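Local coordinates for UPF0147 protein MMP1188 (Methanococcus maripaludis S2, PDB 2QZG) that is of unknown function but folds as a small four-helix protein of the archaeal UPF0147 family and assembles as a pair of identical chains, at residues T30-N35 with I76-Q81; K17-M22 with V86-T91. All coordinates share one frame; numbering follows the deposited sequence.

Helix 76-90 takes part in both contacts and serves as an example of how packing can be judged at several heights along one helix. Contact 1 lies at its N-terminal end, against the turn between helix 12-27 and helix 34-46; contact 2 lies near its C-terminal end, against helix 12-27 itself. The two centres are 16 Å apart and the nearest atoms about 5 Å, without touching. Along the chain contact 1 is nested within the loop that contact 2 closes, so the last helix is held near both its ends by the first helix and the turn after it. Both contacts also border the second subunit.

Contact 1: residues T30-N35 with I76-Q81; sequences TTVPRN and IHTRTQ
Thr31 meets His77 at the edge of the imidazole ring, where a turn between two helices approaches the first turn of helix 76-90. The histidine side chain shows how a long residue spans such a gap. From CB, CG is placed between the backbone N and the carbonyl carbon (chi1 78°), a setting that carries the ring toward the turn. Beyond CG, the ring atom CE1 comes within 3.3 Å of Thr31 OG1, which lies near the ring plane. Next to CE1, NE2 is 4.2 Å from Val32 CG2, a methyl that approaches obliquely. The polar ends of both side chains are settled by Asp29, in the same turn: its OD1 is hydrogen-bonded to Thr31 OG1 and its OD2 to His77 NE2. One carboxylate therefore joins the two segments and would be expected to restrict rotation of the imidazole.

Deeper in, Val32 and Thr78 reach toward each other tip to tip, with Val32 CG2 3.4 Å from Thr78 OG1. Val32 CG1 stands anti to the backbone N (chi1 -173°), and this directs the other methyl, CG2, at the helix. Thr78 OG1 also sits 3.3 Å above one face of the His77 ring, offset toward its rim, so the hydroxyl lies beside both the valine methyl and the imidazole. Val32 and Thr78 are buried, whereas Thr31 and His77 are exposed, and the small interface passes from a polar outer edge to a more enclosed interior. The nearest CA atoms, Val32 CA and Thr78 CA, are 7.6 Å apart.

Pro33 follows as the N-cap of helix 34-46 and packs on Pro75, while Thr78 also touches Ile26 of helix 12-27. The contact thus brings the turn joining helices 12-27 and 34-46 against the start of helix 76-90.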
loop_
_atom_site.group_PDB
_atom_site.type_symbol
_atom_site.label_atom_id
_atom_site.label_comp_id
_atom_site.label_asym_id
_atom_site.label_seq_id
_atom_site.Cartn_x
_atom_site.Cartn_y
_atom_site.Cartn_z
ATOM N N THR C 30 6.252 -19.582 3.599
ATOM C CA THR C 30 6.136 -20.779 4.447
ATOM C C THR C 30 6.019 -20.493 5.955
ATOM O O THR C 30 5.670 -21.389 6.735
ATOM C CB THR C 30 7.324 -21.734 4.220
ATOM O OG1 THR C 30 8.541 -21.065 4.570
ATOM C CG2 THR C 30 7.391 -22.215 2.755
ATOM N N THR C 31 6.321 -19.262 6.365
ATOM C CA THR C 31 6.221 -18.868 7.776
ATOM C C THR C 31 4.790 -18.493 8.163
ATOM O O THR C 31 4.530 -18.077 9.297
ATOM C CB THR C 31 7.131 -17.665 8.105
ATOM O OG1 THR C 31 6.758 -16.547 7.291
ATOM C CG2 THR C 31 8.603 -18.001 7.886
ATOM N N VAL C 32 3.865 -18.628 7.217
ATOM C CA VAL C 32 2.487 -18.201 7.430
ATOM C C VAL C 32 1.579 -19.424 7.578
ATOM O O VAL C 32 1.733 -20.398 6.832
ATOM C CB VAL C 32 2.001 -17.231 6.289
ATOM C CG1 VAL C 32 0.627 -16.659 6.598
ATOM C CG2 VAL C 32 2.976 -16.082 6.142
ATOM N N PRO C 33 0.672 -19.410 8.584
ATOM C CA PRO C 33 -0.329 -20.476 8.680
ATOM C C PRO C 33 -1.007 -20.758 7.331
ATOM O O PRO C 33 -1.313 -19.834 6.562
ATOM C CB PRO C 33 -1.333 -19.915 9.684
ATOM C CG PRO C 33 -0.508 -19.051 10.581
ATOM C CD PRO C 33 0.554 -18.444 9.695
ATOM N N ARG C 34 -1.230 -22.029 7.053
ATOM C CA ARG C 34 -1.797 -22.437 5.786
ATOM C C ARG C 34 -3.155 -21.791 5.516
ATOM O O ARG C 34 -3.460 -21.488 4.376
ATOM C CB ARG C 34 -1.840 -23.975 5.676
ATOM C CG ARG C 34 -0.447 -24.566 5.620
ATOM C CD ARG C 34 -0.418 -25.995 5.234
ATOM N NE ARG C 34 -0.371 -26.173 3.790
ATOM C CZ ARG C 34 0.738 -26.405 3.097
ATOM N NH1 ARG C 34 1.917 -26.496 3.709
ATOM N NH2 ARG C 34 0.655 -26.536 1.785
ATOM N N ASN C 35 -3.954 -21.557 6.552
ATOM C CA ASN C 35 -5.258 -20.920 6.359
ATOM C C ASN C 35 -5.172 -19.453 5.882
ATOM O O ASN C 35 -6.043 -18.971 5.170
ATOM C CB ASN C 35 -6.126 -21.039 7.613
ATOM C CG ASN C 35 -5.630 -20.176 8.753
ATOM O OD1 ASN C 35 -4.468 -20.267 9.155
ATOM N ND2 ASN C 35 -6.513 -19.326 9.280
ATOM N N ILE C 76 3.315 -10.737 12.345
ATOM C CA ILE C 76 3.406 -9.277 12.210
ATOM C C ILE C 76 3.681 -8.854 10.761
ATOM O O ILE C 76 2.951 -8.010 10.216
ATOM C CB ILE C 76 4.442 -8.654 13.203
ATOM C CG1 ILE C 76 3.990 -8.903 14.643
ATOM C CG2 ILE C 76 4.621 -7.154 12.919
ATOM C CD1 ILE C 76 4.893 -8.308 15.754
ATOM N N HIS C 77 4.689 -9.476 10.132
ATOM C CA HIS C 77 5.096 -9.126 8.774
ATOM C C HIS C 77 3.960 -9.298 7.771
ATOM O O HIS C 77 3.740 -8.452 6.907
ATOM C CB HIS C 77 6.374 -9.880 8.345
ATOM C CG HIS C 77 6.163 -11.313 7.952
ATOM N ND1 HIS C 77 5.972 -12.319 8.873
ATOM C CD2 HIS C 77 6.152 -11.918 6.734
ATOM C CE1 HIS C 77 5.831 -13.475 8.244
ATOM N NE2 HIS C 77 5.948 -13.263 6.948
ATOM N N THR C 78 3.226 -10.393 7.903
ATOM C CA THR C 78 2.076 -10.627 7.066
ATOM C C THR C 78 0.993 -9.569 7.282
ATOM O O THR C 78 0.401 -9.090 6.326
ATOM C CB THR C 78 1.524 -12.024 7.303
ATOM O OG1 THR C 78 2.619 -12.946 7.313
ATOM C CG2 THR C 78 0.554 -12.418 6.178
ATOM N N ARG C 79 0.739 -9.205 8.536
ATOM C CA ARG C 79 -0.293 -8.227 8.835
ATOM C C ARG C 79 -0.031 -6.916 8.070
ATOM O O ARG C 79 -0.964 -6.314 7.525
ATOM C CB ARG C 79 -0.372 -7.997 10.341
ATOM C CG ARG C 79 -1.570 -7.179 10.776
ATOM C CD ARG C 79 -1.611 -7.018 12.292
ATOM N NE ARG C 79 -1.790 -8.296 12.984
ATOM C CZ ARG C 79 -2.933 -8.985 13.012
ATOM N NH1 ARG C 79 -4.009 -8.521 12.376
ATOM N NH2 ARG C 79 -2.999 -10.138 13.676
ATOM N N THR C 80 1.241 -6.504 8.029
ATOM C CA THR C 80 1.692 -5.305 7.302
ATOM C C THR C 80 1.515 -5.441 5.798
ATOM O O THR C 80 1.070 -4.495 5.129
ATOM C CB THR C 80 3.170 -4.922 7.658
ATOM O OG1 THR C 80 3.210 -4.407 8.990
ATOM C CG2 THR C 80 3.724 -3.817 6.719
ATOM N N GLN C 81 1.859 -6.613 5.275
ATOM C CA GLN C 81 1.688 -6.889 3.855
ATOM C C GLN C 81 0.220 -6.794 3.491
ATOM O O GLN C 81 -0.117 -6.191 2.486
ATOM C CB GLN C 81 2.271 -8.266 3.463
ATOM C CG GLN C 81 3.804 -8.284 3.464
ATOM C CD GLN C 81 4.396 -9.692 3.403
ATOM O OE1 GLN C 81 3.684 -10.681 3.424
ATOM N NE2 GLN C 81 5.724 -9.770 3.367
#

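Contact 2: residues K17-M22 with V86-T91; sequences KNISSM and VSELET
Antiparallel packing of the first and last helices of a four-helix chain is seen here: segments 17-22 and 86-90, of helices 12-27 and 76-90, run at 157° to one another, their axes 10.3 Å apart at closest approach. Ile19 enters between Glu88 and Leu89. Its CG1 stands beside the backbone N (chi1 -70°), sending the longer branch across to the facing helix, where CD1 is 3.8 Å from Leu89 N. That same methyl is 4.1 Å from Leu89 CD2, the side chains crossing at a slant. Glu88 slides past Ile19 in the opposite direction, with Ile19 CG1 and CD1 each 3.9 Å from Glu88 CB and OE1 3.4 Å from Ile19 CG1. This oxygen is buried with no partner in the model. Met22, modelled as selenomethionine, and Glu88 come at each other from opposite directions, Met22 SE lying 3.5 Å from Glu88 OE2. Met22 CE and Glu88 OE1 are modelled too close, so the details here are doubtful.

Replacing Ile19 with an alanine would probably open a gap beside Leu89 and take away the packing against Glu88 CB.

At the C-terminal end of the segment, Thr91 OG1 donates to Glu88 O over 2.6 Å, and Thr91 N gives that oxygen a second bond. In this assembly Thr91 OG1 is also hydrogen-bonded to Trp83 NE1 of the second subunit. Leu89 rests on helix 54-68 too, and apolar side chains interdigitating between antiparallel neighbours are typical of a small helical bundle.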
loop_
_atom_site.group_PDB
_atom_site.type_symbol
_atom_site.label_atom_id
_atom_site.label_comp_id
_atom_site.label_asym_id
_atom_site.label_seq_id
_atom_site.Cartn_x
_atom_site.Cartn_y
_atom_site.Cartn_z
ATOM N N LYS C 17 -1.995 -6.281 -11.365
ATOM C CA LYS C 17 -0.766 -7.068 -11.462
ATOM C C LYS C 17 0.056 -6.958 -10.180
ATOM O O LYS C 17 0.502 -7.955 -9.616
ATOM C CB LYS C 17 0.060 -6.569 -12.657
ATOM C CG LYS C 17 1.188 -7.494 -13.083
ATOM C CD LYS C 17 2.372 -6.726 -13.693
ATOM C CE LYS C 17 2.275 -6.599 -15.204
ATOM N NZ LYS C 17 3.074 -7.644 -15.929
ATOM N N ASN C 18 0.261 -5.730 -9.727
ATOM C CA ASN C 18 1.068 -5.486 -8.548
ATOM C C ASN C 18 0.437 -6.023 -7.267
ATOM O O ASN C 18 1.134 -6.583 -6.429
ATOM C CB ASN C 18 1.432 -4.006 -8.459
ATOM C CG ASN C 18 2.709 -3.683 -9.230
ATOM O OD1 ASN C 18 3.808 -4.085 -8.820
ATOM N ND2 ASN C 18 2.577 -2.960 -10.343
ATOM N N ILE C 19 -0.883 -5.868 -7.139
ATOM C CA ILE C 19 -1.644 -6.466 -6.039
ATOM C C ILE C 19 -1.580 -8.008 -6.052
ATOM O O ILE C 19 -1.325 -8.618 -5.014
ATOM C CB ILE C 19 -3.141 -5.962 -5.998
ATOM C CG1 ILE C 19 -3.220 -4.491 -5.574
ATOM C CG2 ILE C 19 -3.972 -6.856 -5.049
ATOM C CD1 ILE C 19 -4.543 -3.772 -5.920
ATOM N N SER C 20 -1.788 -8.635 -7.214
ATOM C CA SER C 20 -1.715 -10.094 -7.351
ATOM C C SER C 20 -0.339 -10.645 -6.951
ATOM O O SER C 20 -0.230 -11.677 -6.276
ATOM C CB SER C 20 -2.015 -10.528 -8.803
ATOM O OG SER C 20 -3.208 -9.898 -9.273
ATOM N N SER C 21 0.703 -9.957 -7.412
ATOM C CA SER C 21 2.072 -10.266 -7.057
ATOM C C SER C 21 2.303 -10.186 -5.536
ATOM O O SER C 21 2.940 -11.064 -4.947
ATOM C CB SER C 21 2.999 -9.307 -7.797
ATOM O OG SER C 21 4.118 -8.976 -7.001
HETATM N N MSE C 22 1.784 -9.140 -4.899
HETATM C CA MSE C 22 1.927 -9.008 -3.451
HETATM C C MSE C 22 1.200 -10.128 -2.718
HETATM O O MSE C 22 1.723 -10.686 -1.755
HETATM C CB MSE C 22 1.449 -7.644 -2.971
HETATM C CG MSE C 22 2.468 -6.566 -3.103
HETATM SE SE MSE C 22 1.605 -4.860 -2.656
HETATM C CE MSE C 22 0.667 -4.625 -4.305
ATOM N N VAL C 86 -4.698 -4.371 1.083
ATOM C CA VAL C 86 -6.072 -3.853 1.283
ATOM C C VAL C 86 -6.152 -2.378 0.893
ATOM O O VAL C 86 -7.068 -1.972 0.172
ATOM C CB VAL C 86 -6.572 -4.080 2.731
ATOM C CG1 VAL C 86 -7.867 -3.256 3.039
ATOM C CG2 VAL C 86 -6.813 -5.582 2.961
ATOM N N SER C 87 -5.178 -1.590 1.359
ATOM C CA SER C 87 -5.090 -0.160 1.032
ATOM C C SER C 87 -5.128 0.070 -0.477
ATOM O O SER C 87 -5.824 0.941 -0.963
ATOM C CB SER C 87 -3.797 0.417 1.594
ATOM O OG SER C 87 -3.809 0.273 2.993
ATOM N N GLU C 88 -4.326 -0.699 -1.193
ATOM C CA GLU C 88 -4.279 -0.618 -2.645
ATOM C C GLU C 88 -5.571 -1.090 -3.305
ATOM O O GLU C 88 -6.056 -0.425 -4.220
ATOM C CB GLU C 88 -3.096 -1.395 -3.169
ATOM C CG GLU C 88 -1.745 -0.800 -2.782
ATOM C CD GLU C 88 -0.614 -1.754 -3.128
ATOM O OE1 GLU C 88 -0.893 -2.724 -3.838
ATOM O OE2 GLU C 88 0.543 -1.545 -2.711
ATOM N N LEU C 89 -6.138 -2.201 -2.824
ATOM C CA LEU C 89 -7.451 -2.688 -3.315
ATOM C C LEU C 89 -8.543 -1.638 -3.191
ATOM O O LEU C 89 -9.416 -1.535 -4.052
ATOM C CB LEU C 89 -7.878 -3.977 -2.595
ATOM C CG LEU C 89 -7.243 -5.260 -3.129
ATOM C CD1 LEU C 89 -7.354 -6.439 -2.137
ATOM C CD2 LEU C 89 -7.864 -5.648 -4.480
ATOM N N GLU C 90 -8.472 -0.848 -2.129
ATOM C CA GLU C 90 -9.459 0.193 -1.861
ATOM C C GLU C 90 -9.432 1.355 -2.861
ATOM O O GLU C 90 -10.436 2.027 -3.016
ATOM C CB GLU C 90 -9.371 0.654 -0.398
ATOM C CG GLU C 90 -9.795 -0.482 0.536
ATOM C CD GLU C 90 -9.826 -0.135 2.002
ATOM O OE1 GLU C 90 -8.892 0.532 2.508
ATOM O OE2 GLU C 90 -10.805 -0.557 2.656
ATOM N N THR C 91 -8.300 1.557 -3.541
ATOM C CA THR C 91 -8.124 2.572 -4.591
ATOM C C THR C 91 -8.616 2.106 -5.970
ATOM O O THR C 91 -8.656 2.885 -6.921
ATOM C CB THR C 91 -6.631 2.959 -4.775
ATOM O OG1 THR C 91 -5.926 1.878 -5.406
ATOM C CG2 THR C 91 -5.974 3.298 -3.444
#